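Local coordinates for VP35 (Myotis lucifugus, PDB 6DKU), which is a bat-genome homologue of the filoviral polymerase cofactor VP35 and probably antagonises interferon responses through the interferon inhibitory domain present in this chain, at residues N52-D57 with H62-S67; T10-V15 with Q45-H50; S32-V37 with K107-G112; V114-Y117 with G122-G125. The protein carries 1 engineered substitution. One frame throughout, in Å; residues are numbered along the deposited sequence.

How the interactions relate
Following the chain from the N terminus, helix 9-18 meets helix 41-56 in interaction 2, closing a loop that contains helix 26-37. That middle helix reaches out of the loop to residues 107-112 in interaction 3, so interactions 2 and 3 cross along the chain. Interaction 1, a short-range pairing of helices 41-56 and 61-71, begins after interaction 2 has closed and falls within the long span of interaction 3. Last comes interaction 4, the hairpin of strands 113-119 and 122-127, in series with all the others. Interactions 1 and 2 thus tie together the helical part, interaction 3 joins it to the loop leading into the sheet, and interaction 4 forms the central hairpin of the sheet.

Interaction 1 (N52-D57 with H62-S67); sequences NRELMD and HAAIIS. Unlike the reference sequence in segment 52-57: Met56 (reference Thr).
Glu54 reaches across to Ser67, whose OG donates a hydrogen bond of 2.6 Å to Glu54 OE2. In the glutamate, CG lies anti to the carbonyl carbon, and the single bend, at chi2 (-69°), brings OE2 to the serine. Ser67 OG meets OE2 from the anti side, tilted 33° out of the carboxylate plane. This OG probably also hydrogen-bonds His50 NE2, though the modelled distance is too short to rely on. OE2 has a second partner in Arg71, a salt bridge, so a buried carboxylate oxygen is gripped by both a hydroxyl and a positive charge, which would probably favour its ionised form. The two segments belong to a helical hairpin, helices 41-56 and 61-71, with axes 8.8 Å apart at closest and running at 140°, broadly antiparallel. Such a close approach suits alanine: the methyl of Ala64 points at the other helix, its CB 3.7 Å from Glu54 CB, and its small size lets the backbones draw together, with the CA atoms of Glu54 and Ala64 only 5.4 Å apart. Leu55, one residue on, turns a branch inward at the flank, CD2 lying 4.3 Å from Ala64 CB.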
loop_
_atom_site.group_PDB
_atom_site.type_symbol
_atom_site.label_atom_id
_atom_site.label_comp_id
_atom_site.label_asym_id
_atom_site.label_seq_id
_atom_site.Cartn_x
_atom_site.Cartn_y
_atom_site.Cartn_z
ATOM N N ASN A 52 -12.857 7.624 -2.789
ATOM C CA ASN A 52 -14.287 7.771 -3.009
ATOM C C ASN A 52 -14.586 8.545 -4.287
ATOM O O ASN A 52 -15.603 8.286 -4.940
ATOM C CB ASN A 52 -14.926 8.448 -1.804
ATOM C CG ASN A 52 -14.849 7.595 -0.560
ATOM O OD1 ASN A 52 -14.971 6.375 -0.625
ATOM N ND2 ASN A 52 -14.651 8.234 0.584
ATOM N N ARG A 53 -13.725 9.496 -4.655
ATOM C CA ARG A 53 -13.884 10.181 -5.935
ATOM C C ARG A 53 -13.802 9.184 -7.082
ATOM O O ARG A 53 -14.648 9.182 -7.985
ATOM C CB ARG A 53 -12.814 11.266 -6.093
ATOM C CG ARG A 53 -13.228 12.654 -5.627
ATOM C CD ARG A 53 -12.182 13.707 -6.019
ATOM N NE ARG A 53 -10.882 13.483 -5.377
ATOM C CZ ARG A 53 -10.496 14.049 -4.235
ATOM N NH1 ARG A 53 -11.310 14.883 -3.592
ATOM N NH2 ARG A 53 -9.295 13.778 -3.731
ATOM N N GLU A 54 -12.792 8.310 -7.049
ATOM C CA GLU A 54 -12.588 7.385 -8.157
ATOM C C GLU A 54 -13.711 6.357 -8.234
ATOM O O GLU A 54 -14.180 6.032 -9.333
ATOM C CB GLU A 54 -11.215 6.720 -8.038
ATOM C CG GLU A 54 -10.041 7.706 -8.018
ATOM C CD GLU A 54 -9.819 8.406 -9.358
ATOM O OE1 GLU A 54 -10.616 9.297 -9.714
ATOM O OE2 GLU A 54 -8.845 8.065 -10.060
ATOM N N LEU A 55 -14.191 5.866 -7.083
ATOM C CA LEU A 55 -15.377 5.012 -7.107
ATOM C C LEU A 55 -16.591 5.754 -7.651
ATOM O O LEU A 55 -17.387 5.188 -8.407
ATOM C CB LEU A 55 -15.689 4.470 -5.720
ATOM C CG LEU A 55 -14.640 3.575 -5.078
ATOM C CD1 LEU A 55 -15.164 3.053 -3.745
ATOM C CD2 LEU A 55 -14.308 2.458 -6.024
ATOM N N MET A 56 -16.755 7.021 -7.270
ATOM C CA MET A 56 -17.844 7.823 -7.818
ATOM C C MET A 56 -17.745 7.909 -9.332
ATOM O O MET A 56 -18.760 7.863 -10.034
ATOM C CB MET A 56 -17.817 9.220 -7.204
ATOM C CG MET A 56 -19.143 9.930 -7.232
ATOM S SD MET A 56 -20.207 9.412 -5.873
ATOM C CE MET A 56 -19.038 9.256 -4.521
ATOM N N ASP A 57 -16.524 8.026 -9.850
ATOM C CA ASP A 57 -16.305 8.065 -11.285
ATOM C C ASP A 57 -16.494 6.703 -11.940
ATOM O O ASP A 57 -16.489 6.620 -13.172
ATOM C CB ASP A 57 -14.905 8.608 -11.563
ATOM C CG ASP A 57 -14.778 9.229 -12.936
ATOM O OD1 ASP A 57 -15.816 9.485 -13.587
ATOM O OD2 ASP A 57 -13.629 9.450 -13.371
ATOM N N HIS A 62 -9.787 -1.654 -6.966
ATOM C CA HIS A 62 -8.384 -1.883 -7.298
ATOM C C HIS A 62 -7.794 -0.682 -8.019
ATOM O O HIS A 62 -6.729 -0.165 -7.639
ATOM C CB HIS A 62 -8.245 -3.136 -8.163
ATOM C CG HIS A 62 -8.818 -4.368 -7.539
ATOM N ND1 HIS A 62 -10.175 -4.572 -7.397
ATOM C CD2 HIS A 62 -8.216 -5.466 -7.024
ATOM C CE1 HIS A 62 -10.383 -5.739 -6.813
ATOM N NE2 HIS A 62 -9.212 -6.301 -6.576
ATOM N N ALA A 63 -8.480 -0.228 -9.073
ATOM C CA ALA A 63 -8.017 0.942 -9.809
ATOM C C ALA A 63 -7.894 2.142 -8.890
ATOM O O ALA A 63 -6.884 2.843 -8.920
ATOM C CB ALA A 63 -8.956 1.258 -10.974
ATOM N N ALA A 64 -8.907 2.385 -8.055
ATOM C CA ALA A 64 -8.878 3.546 -7.168
ATOM C C ALA A 64 -7.673 3.505 -6.241
ATOM O O ALA A 64 -6.974 4.516 -6.071
ATOM C CB ALA A 64 -10.173 3.617 -6.357
ATOM N N ILE A 65 -7.417 2.339 -5.635
ATOM C CA ILE A 65 -6.268 2.174 -4.747
ATOM C C ILE A 65 -4.973 2.523 -5.472
ATOM O O ILE A 65 -4.151 3.294 -4.964
ATOM C CB ILE A 65 -6.231 0.743 -4.185
ATOM C CG1 ILE A 65 -7.354 0.541 -3.173
ATOM C CG2 ILE A 65 -4.884 0.440 -3.566
ATOM C CD1 ILE A 65 -7.667 -0.926 -2.939
ATOM N N ILE A 66 -4.775 1.973 -6.677
ATOM C CA ILE A 66 -3.580 2.341 -7.444
ATOM C C ILE A 66 -3.578 3.836 -7.763
ATOM O O ILE A 66 -2.520 4.494 -7.798
ATOM C CB ILE A 66 -3.499 1.473 -8.720
ATOM C CG1 ILE A 66 -3.061 0.043 -8.372
ATOM C CG2 ILE A 66 -2.553 2.086 -9.734
ATOM C CD1 ILE A 66 -3.058 -0.916 -9.555
ATOM N N SER A 67 -4.767 4.402 -7.959
ATOM C CA SER A 67 -4.904 5.794 -8.354
ATOM C C SER A 67 -4.446 6.725 -7.249
ATOM O O SER A 67 -4.001 7.841 -7.538
ATOM C CB SER A 67 -6.358 6.084 -8.738
ATOM O OG SER A 67 -6.601 7.474 -8.884
#

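Interaction 2 (T10-V15 with Q45-H50); sequences TEFVRV and QVAMDH
Phe12 and Met48 pass alongside one another in opposite directions in the space between helices 9-18 and 41-56. The methyl end of the methionine, CE, comes to 3.8 Å from Phe12 CD1, approaching the ring obliquely. Further round the rim, Phe12 CE1 touches Ala47 CB at 3.7 Å, again at a slant, while the backbone N of Met48 lies in the ring plane beyond the edge. Val15, one helical turn after Phe12, crosses the methionine chain at about a right angle and sets CG1 3.8 Å from Met48 SD.

Torsions explain how both side chains reach across. Phe12 holds CG anti to its backbone N (chi1 178°), sending the ring out from the helix toward its neighbour, and Met48 bends at both chi2 and chi3 so that CE comes between Phe12 and Val15, with SD beside Val15 CG1. The axes are 11.1 Å apart and nearly parallel, 15° from each other; large side chains suit this spacing, whereas Ala47 leaves room for the ring. Behind this shell, other members of the domain's helical bundle close in: Ile34 and Ala35 of helix 26-37 pack against Phe12, and Ile68 of helix 61-71 backs Ala47. Leu7, in the loop before helix 9-18, lies against Met48.

Gln45 NE2 bonds Asp49 OD1 at 2.8 Å within its own helix. No hydrogen bond joins the two segments, so their association rests on the fit of apolar surfaces.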
loop_
_atom_site.group_PDB
_atom_site.type_symbol
_atom_site.label_atom_id
_atom_site.label_comp_id
_atom_site.label_asym_id
_atom_site.label_seq_id
_atom_site.Cartn_x
_atom_site.Cartn_y
_atom_site.Cartn_z
ATOM N N THR A 10 -5.999 2.281 11.163
ATOM C CA THR A 10 -6.768 1.038 11.230
ATOM C C THR A 10 -8.121 1.178 10.542
ATOM O O THR A 10 -8.508 0.330 9.726
ATOM C CB THR A 10 -6.957 0.612 12.688
ATOM O OG1 THR A 10 -5.690 0.602 13.359
ATOM C CG2 THR A 10 -7.569 -0.777 12.754
ATOM N N GLU A 11 -8.863 2.239 10.868
ATOM C CA GLU A 11 -10.153 2.452 10.221
ATOM C C GLU A 11 -9.992 2.679 8.716
ATOM O O GLU A 11 -10.797 2.179 7.922
ATOM C CB GLU A 11 -10.885 3.618 10.886
ATOM C CG GLU A 11 -12.199 4.006 10.219
ATOM C CD GLU A 11 -13.361 3.095 10.588
ATOM O OE1 GLU A 11 -13.167 2.140 11.377
ATOM O OE2 GLU A 11 -14.475 3.341 10.075
ATOM N N PHE A 12 -8.953 3.416 8.305
ATOM C CA PHE A 12 -8.655 3.584 6.881
ATOM C C PHE A 12 -8.518 2.230 6.185
ATOM O O PHE A 12 -9.149 1.975 5.149
ATOM C CB PHE A 12 -7.370 4.413 6.716
ATOM C CG PHE A 12 -6.940 4.615 5.277
ATOM C CD1 PHE A 12 -7.427 5.685 4.535
ATOM C CD2 PHE A 12 -6.041 3.745 4.672
ATOM C CE1 PHE A 12 -7.034 5.879 3.212
ATOM C CE2 PHE A 12 -5.646 3.929 3.348
ATOM C CZ PHE A 12 -6.142 4.996 2.619
ATOM N N VAL A 13 -7.707 1.344 6.765
ATOM C CA VAL A 13 -7.499 0.016 6.194
ATOM C C VAL A 13 -8.811 -0.765 6.152
ATOM O O VAL A 13 -9.106 -1.454 5.168
ATOM C CB VAL A 13 -6.406 -0.730 6.988
ATOM C CG1 VAL A 13 -6.565 -2.226 6.858
ATOM C CG2 VAL A 13 -5.028 -0.313 6.516
ATOM N N ARG A 14 -9.623 -0.672 7.210
ATOM C CA ARG A 14 -10.868 -1.444 7.244
ATOM C C ARG A 14 -11.847 -0.969 6.175
ATOM O O ARG A 14 -12.456 -1.781 5.464
ATOM C CB ARG A 14 -11.515 -1.364 8.627
ATOM C CG ARG A 14 -12.790 -2.188 8.721
ATOM C CD ARG A 14 -13.601 -1.907 9.974
ATOM N NE ARG A 14 -14.132 -0.543 10.012
ATOM C CZ ARG A 14 -15.079 -0.069 9.202
ATOM N NH1 ARG A 14 -15.621 -0.840 8.267
ATOM N NH2 ARG A 14 -15.490 1.188 9.328
ATOM N N VAL A 15 -12.008 0.353 6.046
ATOM C CA VAL A 15 -12.922 0.902 5.048
ATOM C C VAL A 15 -12.477 0.497 3.652
ATOM O O VAL A 15 -13.251 -0.089 2.884
ATOM C CB VAL A 15 -13.013 2.432 5.169
ATOM C CG1 VAL A 15 -13.615 3.020 3.891
ATOM C CG2 VAL A 15 -13.807 2.833 6.394
ATOM N N GLN A 45 -7.343 11.273 5.063
ATOM C CA GLN A 45 -8.597 11.712 4.454
ATOM C C GLN A 45 -8.379 12.263 3.042
ATOM O O GLN A 45 -9.309 12.269 2.228
ATOM C CB GLN A 45 -9.321 12.693 5.371
ATOM C CG GLN A 45 -10.648 13.170 4.814
ATOM C CD GLN A 45 -11.781 12.243 5.217
ATOM O OE1 GLN A 45 -11.958 11.943 6.396
ATOM N NE2 GLN A 45 -12.516 11.733 4.221
ATOM N N VAL A 46 -7.158 12.677 2.708
ATOM C CA VAL A 46 -6.850 12.940 1.312
ATOM C C VAL A 46 -6.973 11.647 0.507
ATOM O O VAL A 46 -7.700 11.579 -0.495
ATOM C CB VAL A 46 -5.454 13.579 1.188
ATOM C CG1 VAL A 46 -4.991 13.533 -0.261
ATOM C CG2 VAL A 46 -5.475 15.007 1.709
ATOM N N ALA A 47 -6.280 10.596 0.952
ATOM C CA ALA A 47 -6.341 9.316 0.261
ATOM C C ALA A 47 -7.773 8.799 0.171
ATOM O O ALA A 47 -8.192 8.277 -0.870
ATOM C CB ALA A 47 -5.439 8.314 0.976
ATOM N N MET A 48 -8.543 8.949 1.249
ATOM C CA MET A 48 -9.908 8.439 1.279
ATOM C C MET A 48 -10.817 9.243 0.359
ATOM O O MET A 48 -11.638 8.677 -0.374
ATOM C CB MET A 48 -10.437 8.472 2.707
ATOM C CG MET A 48 -11.907 8.157 2.818
ATOM S SD MET A 48 -12.174 6.385 2.949
ATOM C CE MET A 48 -11.230 6.012 4.428
ATOM N N ASP A 49 -10.698 10.570 0.395
ATOM C CA ASP A 49 -11.490 11.405 -0.499
ATOM C C ASP A 49 -11.204 11.065 -1.956
ATOM O O ASP A 49 -12.128 10.994 -2.776
ATOM C CB ASP A 49 -11.206 12.881 -0.219
ATOM C CG ASP A 49 -11.831 13.364 1.083
ATOM O OD1 ASP A 49 -12.781 12.707 1.571
ATOM O OD2 ASP A 49 -11.367 14.404 1.612
ATOM N N HIS A 50 -9.932 10.834 -2.294
ATOM C CA HIS A 50 -9.583 10.466 -3.663
ATOM C C HIS A 50 -10.162 9.105 -4.037
ATOM O O HIS A 50 -10.702 8.930 -5.137
ATOM C CB HIS A 50 -8.063 10.476 -3.828
ATOM C CG HIS A 50 -7.597 10.036 -5.182
ATOM N ND1 HIS A 50 -7.395 10.916 -6.223
ATOM C CD2 HIS A 50 -7.298 8.806 -5.665
ATOM C CE1 HIS A 50 -6.985 10.248 -7.287
ATOM N NE2 HIS A 50 -6.921 8.966 -6.976
#

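Interaction 3 (S32-V37 with K107-G112); sequences SAIAMV and KTLGRG
Leu109 points its isobutyl group at helix 26-37, and its CD1 methyl makes the contact. This CD1 approaches Val37 CG1 to 4.0 Å. It also comes within 4.5 Å of Ile34 CG1. Ala33 CB is only nearby, 4.6 Å from Leu109 CD2. Val37 and Leu109 run past each other in opposite directions. In Val37 the touching branch, CG1, occupies the crowded position between backbone N and carbonyl carbon (chi1 85°), which brings that methyl to the side facing the leucine. Ile34 lies one turn earlier in the helix, so a single leucine methyl is met by two aliphatic residues one turn apart.

The contact lies near the centre of the folded chain, in the seam where the helical part of the interferon inhibitory domain meets its beta-sheet part. Phe75 packs on both Val37 and Ile34, while Phe12 lies against Ile34, making Leu109 one member of a wider apolar core.

Two turns position the leucine. Thr108 OG1 accepts a 2.9 Å hydrogen bond from Gly110 N, an ST turn, and a type I beta turn follows from Leu109 to Gly112, closed by Gly112 N to Leu109 O at 2.8 Å. Glycine suits position 112 because the backbone there has a positive phi, 96°, at which a beta carbon would run into the preceding carbonyl oxygen. The turn is also bound to its surroundings: Leu109 pairs through its backbone with Cys78, Gly112 does so with Ile128, and Gly110 O accepts from Gln70 NE2.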
loop_
_atom_site.group_PDB
_atom_site.type_symbol
_atom_site.label_atom_id
_atom_site.label_comp_id
_atom_site.label_asym_id
_atom_site.label_seq_id
_atom_site.Cartn_x
_atom_site.Cartn_y
_atom_site.Cartn_z
ATOM N N SER A 32 -2.729 -1.063 3.190
ATOM C CA SER A 32 -1.992 -1.016 4.448
ATOM C C SER A 32 -0.758 -0.119 4.350
ATOM O O SER A 32 -0.409 0.573 5.313
ATOM C CB SER A 32 -1.599 -2.437 4.860
ATOM O OG SER A 32 -1.077 -2.458 6.178
ATOM N N ALA A 33 -0.083 -0.118 3.197
ATOM C CA ALA A 33 1.108 0.708 3.029
ATOM C C ALA A 33 0.743 2.181 3.005
ATOM O O ALA A 33 1.397 3.005 3.660
ATOM C CB ALA A 33 1.840 0.320 1.743
ATOM N N ILE A 34 -0.311 2.522 2.257
ATOM C CA ILE A 34 -0.820 3.887 2.242
ATOM C C ILE A 34 -1.130 4.351 3.658
ATOM O O ILE A 34 -0.768 5.466 4.053
ATOM C CB ILE A 34 -2.054 3.982 1.324
ATOM C CG1 ILE A 34 -1.653 3.719 -0.129
ATOM C CG2 ILE A 34 -2.703 5.349 1.436
ATOM C CD1 ILE A 34 -2.817 3.725 -1.087
ATOM N N ALA A 35 -1.784 3.497 4.454
ATOM C CA ALA A 35 -2.099 3.892 5.824
ATOM C C ALA A 35 -0.837 4.052 6.659
ATOM O O ALA A 35 -0.724 4.999 7.443
ATOM C CB ALA A 35 -3.034 2.877 6.473
ATOM N N MET A 36 0.118 3.135 6.505
ATOM C CA MET A 36 1.336 3.186 7.306
ATOM C C MET A 36 2.142 4.443 7.012
ATOM O O MET A 36 2.784 5.003 7.911
ATOM C CB MET A 36 2.199 1.952 7.038
ATOM C CG MET A 36 1.715 0.661 7.667
ATOM S SD MET A 36 2.437 -0.762 6.825
ATOM C CE MET A 36 4.169 -0.580 7.223
ATOM N N VAL A 37 2.127 4.900 5.754
ATOM C CA VAL A 37 3.080 5.921 5.312
ATOM C C VAL A 37 2.560 7.348 5.512
ATOM O O VAL A 37 3.345 8.308 5.412
ATOM C CB VAL A 37 3.455 5.650 3.839
ATOM C CG1 VAL A 37 2.437 6.271 2.896
ATOM C CG2 VAL A 37 4.882 6.088 3.543
ATOM N N LYS A 107 12.627 4.063 -3.556
ATOM C CA LYS A 107 11.663 2.994 -3.831
ATOM C C LYS A 107 10.268 3.550 -3.561
ATOM O O LYS A 107 9.655 3.318 -2.516
ATOM C CB LYS A 107 11.956 1.762 -2.984
ATOM C CG LYS A 107 12.927 0.781 -3.613
ATOM C CD LYS A 107 14.372 1.138 -3.282
ATOM C CE LYS A 107 14.640 1.117 -1.781
ATOM N NZ LYS A 107 16.104 1.074 -1.483
ATOM N N THR A 108 9.763 4.299 -4.537
ATOM C CA THR A 108 8.574 5.115 -4.348
ATOM C C THR A 108 7.289 4.307 -4.495
ATOM O O THR A 108 7.228 3.318 -5.233
ATOM C CB THR A 108 8.582 6.284 -5.340
ATOM O OG1 THR A 108 7.289 6.891 -5.386
ATOM C CG2 THR A 108 9.009 5.837 -6.738
ATOM N N LEU A 109 6.250 4.740 -3.772
ATOM C CA LEU A 109 4.928 4.158 -3.981
ATOM C C LEU A 109 4.440 4.429 -5.397
ATOM O O LEU A 109 3.812 3.567 -6.024
ATOM C CB LEU A 109 3.926 4.713 -2.965
ATOM C CG LEU A 109 3.939 4.194 -1.530
ATOM C CD1 LEU A 109 2.688 4.648 -0.803
ATOM C CD2 LEU A 109 4.060 2.682 -1.490
ATOM N N GLY A 110 4.728 5.626 -5.919
ATOM C CA GLY A 110 4.313 5.967 -7.269
ATOM C C GLY A 110 4.858 5.022 -8.320
ATOM O O GLY A 110 4.171 4.708 -9.297
ATOM N N ARG A 111 6.087 4.542 -8.136
ATOM C CA ARG A 111 6.647 3.574 -9.068
ATOM C C ARG A 111 6.156 2.147 -8.807
ATOM O O ARG A 111 6.731 1.195 -9.351
ATOM C CB ARG A 111 8.179 3.633 -9.036
ATOM C CG ARG A 111 8.842 3.453 -10.414
ATOM C CD ARG A 111 10.101 2.586 -10.345
ATOM N NE ARG A 111 10.899 2.888 -9.160
ATOM C CZ ARG A 111 11.917 2.147 -8.731
ATOM N NH1 ARG A 111 12.267 1.048 -9.387
ATOM N NH2 ARG A 111 12.578 2.503 -7.637
ATOM N N GLY A 112 5.119 1.978 -7.981
ATOM C CA GLY A 112 4.444 0.708 -7.827
ATOM C C GLY A 112 4.894 -0.147 -6.660
ATOM O O GLY A 112 4.268 -1.186 -6.411
#

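Interaction 4 (V114-Y117 with G122-G125); sequences VYIY and GSLG
A beta hairpin of strands 113-119 and 122-127 forms the centre of the domain's four-stranded mixed sheet, and its strands run antiparallel here, 169° between their directions, with axes 4.6 Å apart. Across it, Tyr117 N donates to Leu124 O at 2.7 Å, while the return bond from Leu124 N to Tyr117 O is weak. Ile116 and Gly125 make a non-hydrogen-bonded pair, their CA atoms 4.4 Å apart. Glycine fits there because a beta carbon would crowd Ile116, whose CD1 instead lies 4.1 Å from Gly125 CA. The other branch of Ile116, CG2, rests 3.7 Å from Ser123 OG. Where Val114 and Tyr115 both face Leu126, the strand takes up an extra residue as a classic beta bulge. Strand 82-84 borders Tyr115 and Tyr117 through Thr83, and Tyr115 OH hydrogen-bonds Glu29 of helix 26-37, linking hairpin to helices. The Tyr117 ring presents an edge to Leu124 O and a face to Tyr115, whose CB sits 4.0 Å above the plane of the Tyr117 ring, offset toward the rim.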
loop_
_atom_site.group_PDB
_atom_site.type_symbol
_atom_site.label_atom_id
_atom_site.label_comp_id
_atom_site.label_asym_id
_atom_site.label_seq_id
_atom_site.Cartn_x
_atom_site.Cartn_y
_atom_site.Cartn_z
ATOM N N VAL A 114 5.198 -1.637 -2.974
ATOM C CA VAL A 114 4.232 -1.751 -1.887
ATOM C C VAL A 114 4.983 -1.997 -0.587
ATOM O O VAL A 114 4.874 -1.217 0.367
ATOM C CB VAL A 114 3.209 -2.868 -2.153
ATOM C CG1 VAL A 114 2.175 -2.909 -1.031
ATOM C CG2 VAL A 114 2.537 -2.669 -3.511
ATOM N N TYR A 115 5.755 -3.072 -0.534
ATOM C CA TYR A 115 6.525 -3.389 0.656
ATOM C C TYR A 115 7.981 -3.611 0.292
ATOM O O TYR A 115 8.297 -4.232 -0.730
ATOM C CB TYR A 115 6.007 -4.645 1.361
ATOM C CG TYR A 115 4.745 -4.467 2.161
ATOM C CD1 TYR A 115 4.350 -3.215 2.622
ATOM C CD2 TYR A 115 3.944 -5.563 2.461
ATOM C CE1 TYR A 115 3.186 -3.062 3.349
ATOM C CE2 TYR A 115 2.785 -5.419 3.183
ATOM C CZ TYR A 115 2.410 -4.169 3.626
ATOM O OH TYR A 115 1.250 -4.037 4.352
ATOM N N ILE A 116 8.855 -3.110 1.145
ATOM C CA ILE A 116 10.239 -3.546 1.202
ATOM C C ILE A 116 10.331 -4.486 2.400
ATOM O O ILE A 116 10.303 -4.039 3.553
ATOM C CB ILE A 116 11.205 -2.366 1.336
ATOM C CG1 ILE A 116 11.015 -1.384 0.183
ATOM C CG2 ILE A 116 12.629 -2.862 1.341
ATOM C CD1 ILE A 116 10.739 -2.028 -1.157
ATOM N N TYR A 117 10.395 -5.790 2.138
ATOM C CA TYR A 117 10.540 -6.758 3.217
ATOM C C TYR A 117 11.985 -6.814 3.686
ATOM O O TYR A 117 12.915 -6.783 2.875
ATOM C CB TYR A 117 10.107 -8.149 2.764
ATOM C CG TYR A 117 8.618 -8.327 2.633
ATOM C CD1 TYR A 117 7.802 -8.374 3.751
ATOM C CD2 TYR A 117 8.032 -8.466 1.388
ATOM C CE1 TYR A 117 6.436 -8.539 3.624
ATOM C CE2 TYR A 117 6.678 -8.632 1.250
ATOM C CZ TYR A 117 5.884 -8.670 2.366
ATOM O OH TYR A 117 4.532 -8.837 2.210
ATOM N N GLY A 122 18.841 -10.558 2.931
ATOM C CA GLY A 122 18.255 -9.918 1.770
ATOM C C GLY A 122 17.209 -8.885 2.157
ATOM O O GLY A 122 16.668 -8.874 3.257
ATOM N N SER A 123 16.961 -7.993 1.200
ATOM C CA SER A 123 15.946 -6.947 1.289
ATOM C C SER A 123 15.075 -7.086 0.042
ATOM O O SER A 123 15.418 -6.567 -1.023
ATOM C CB SER A 123 16.593 -5.571 1.376
ATOM O OG SER A 123 15.801 -4.666 2.140
ATOM N N LEU A 124 13.962 -7.802 0.175
ATOM C CA LEU A 124 13.128 -8.188 -0.956
ATOM C C LEU A 124 11.951 -7.235 -1.086
ATOM O O LEU A 124 11.276 -6.937 -0.098
ATOM C CB LEU A 124 12.624 -9.622 -0.793
ATOM C CG LEU A 124 13.680 -10.676 -0.446
ATOM C CD1 LEU A 124 13.098 -12.078 -0.582
ATOM C CD2 LEU A 124 14.911 -10.513 -1.321
ATOM N N GLY A 125 11.700 -6.778 -2.307
ATOM C CA GLY A 125 10.632 -5.827 -2.576
ATOM C C GLY A 125 9.446 -6.490 -3.233
ATOM O O GLY A 125 9.591 -7.401 -4.052
#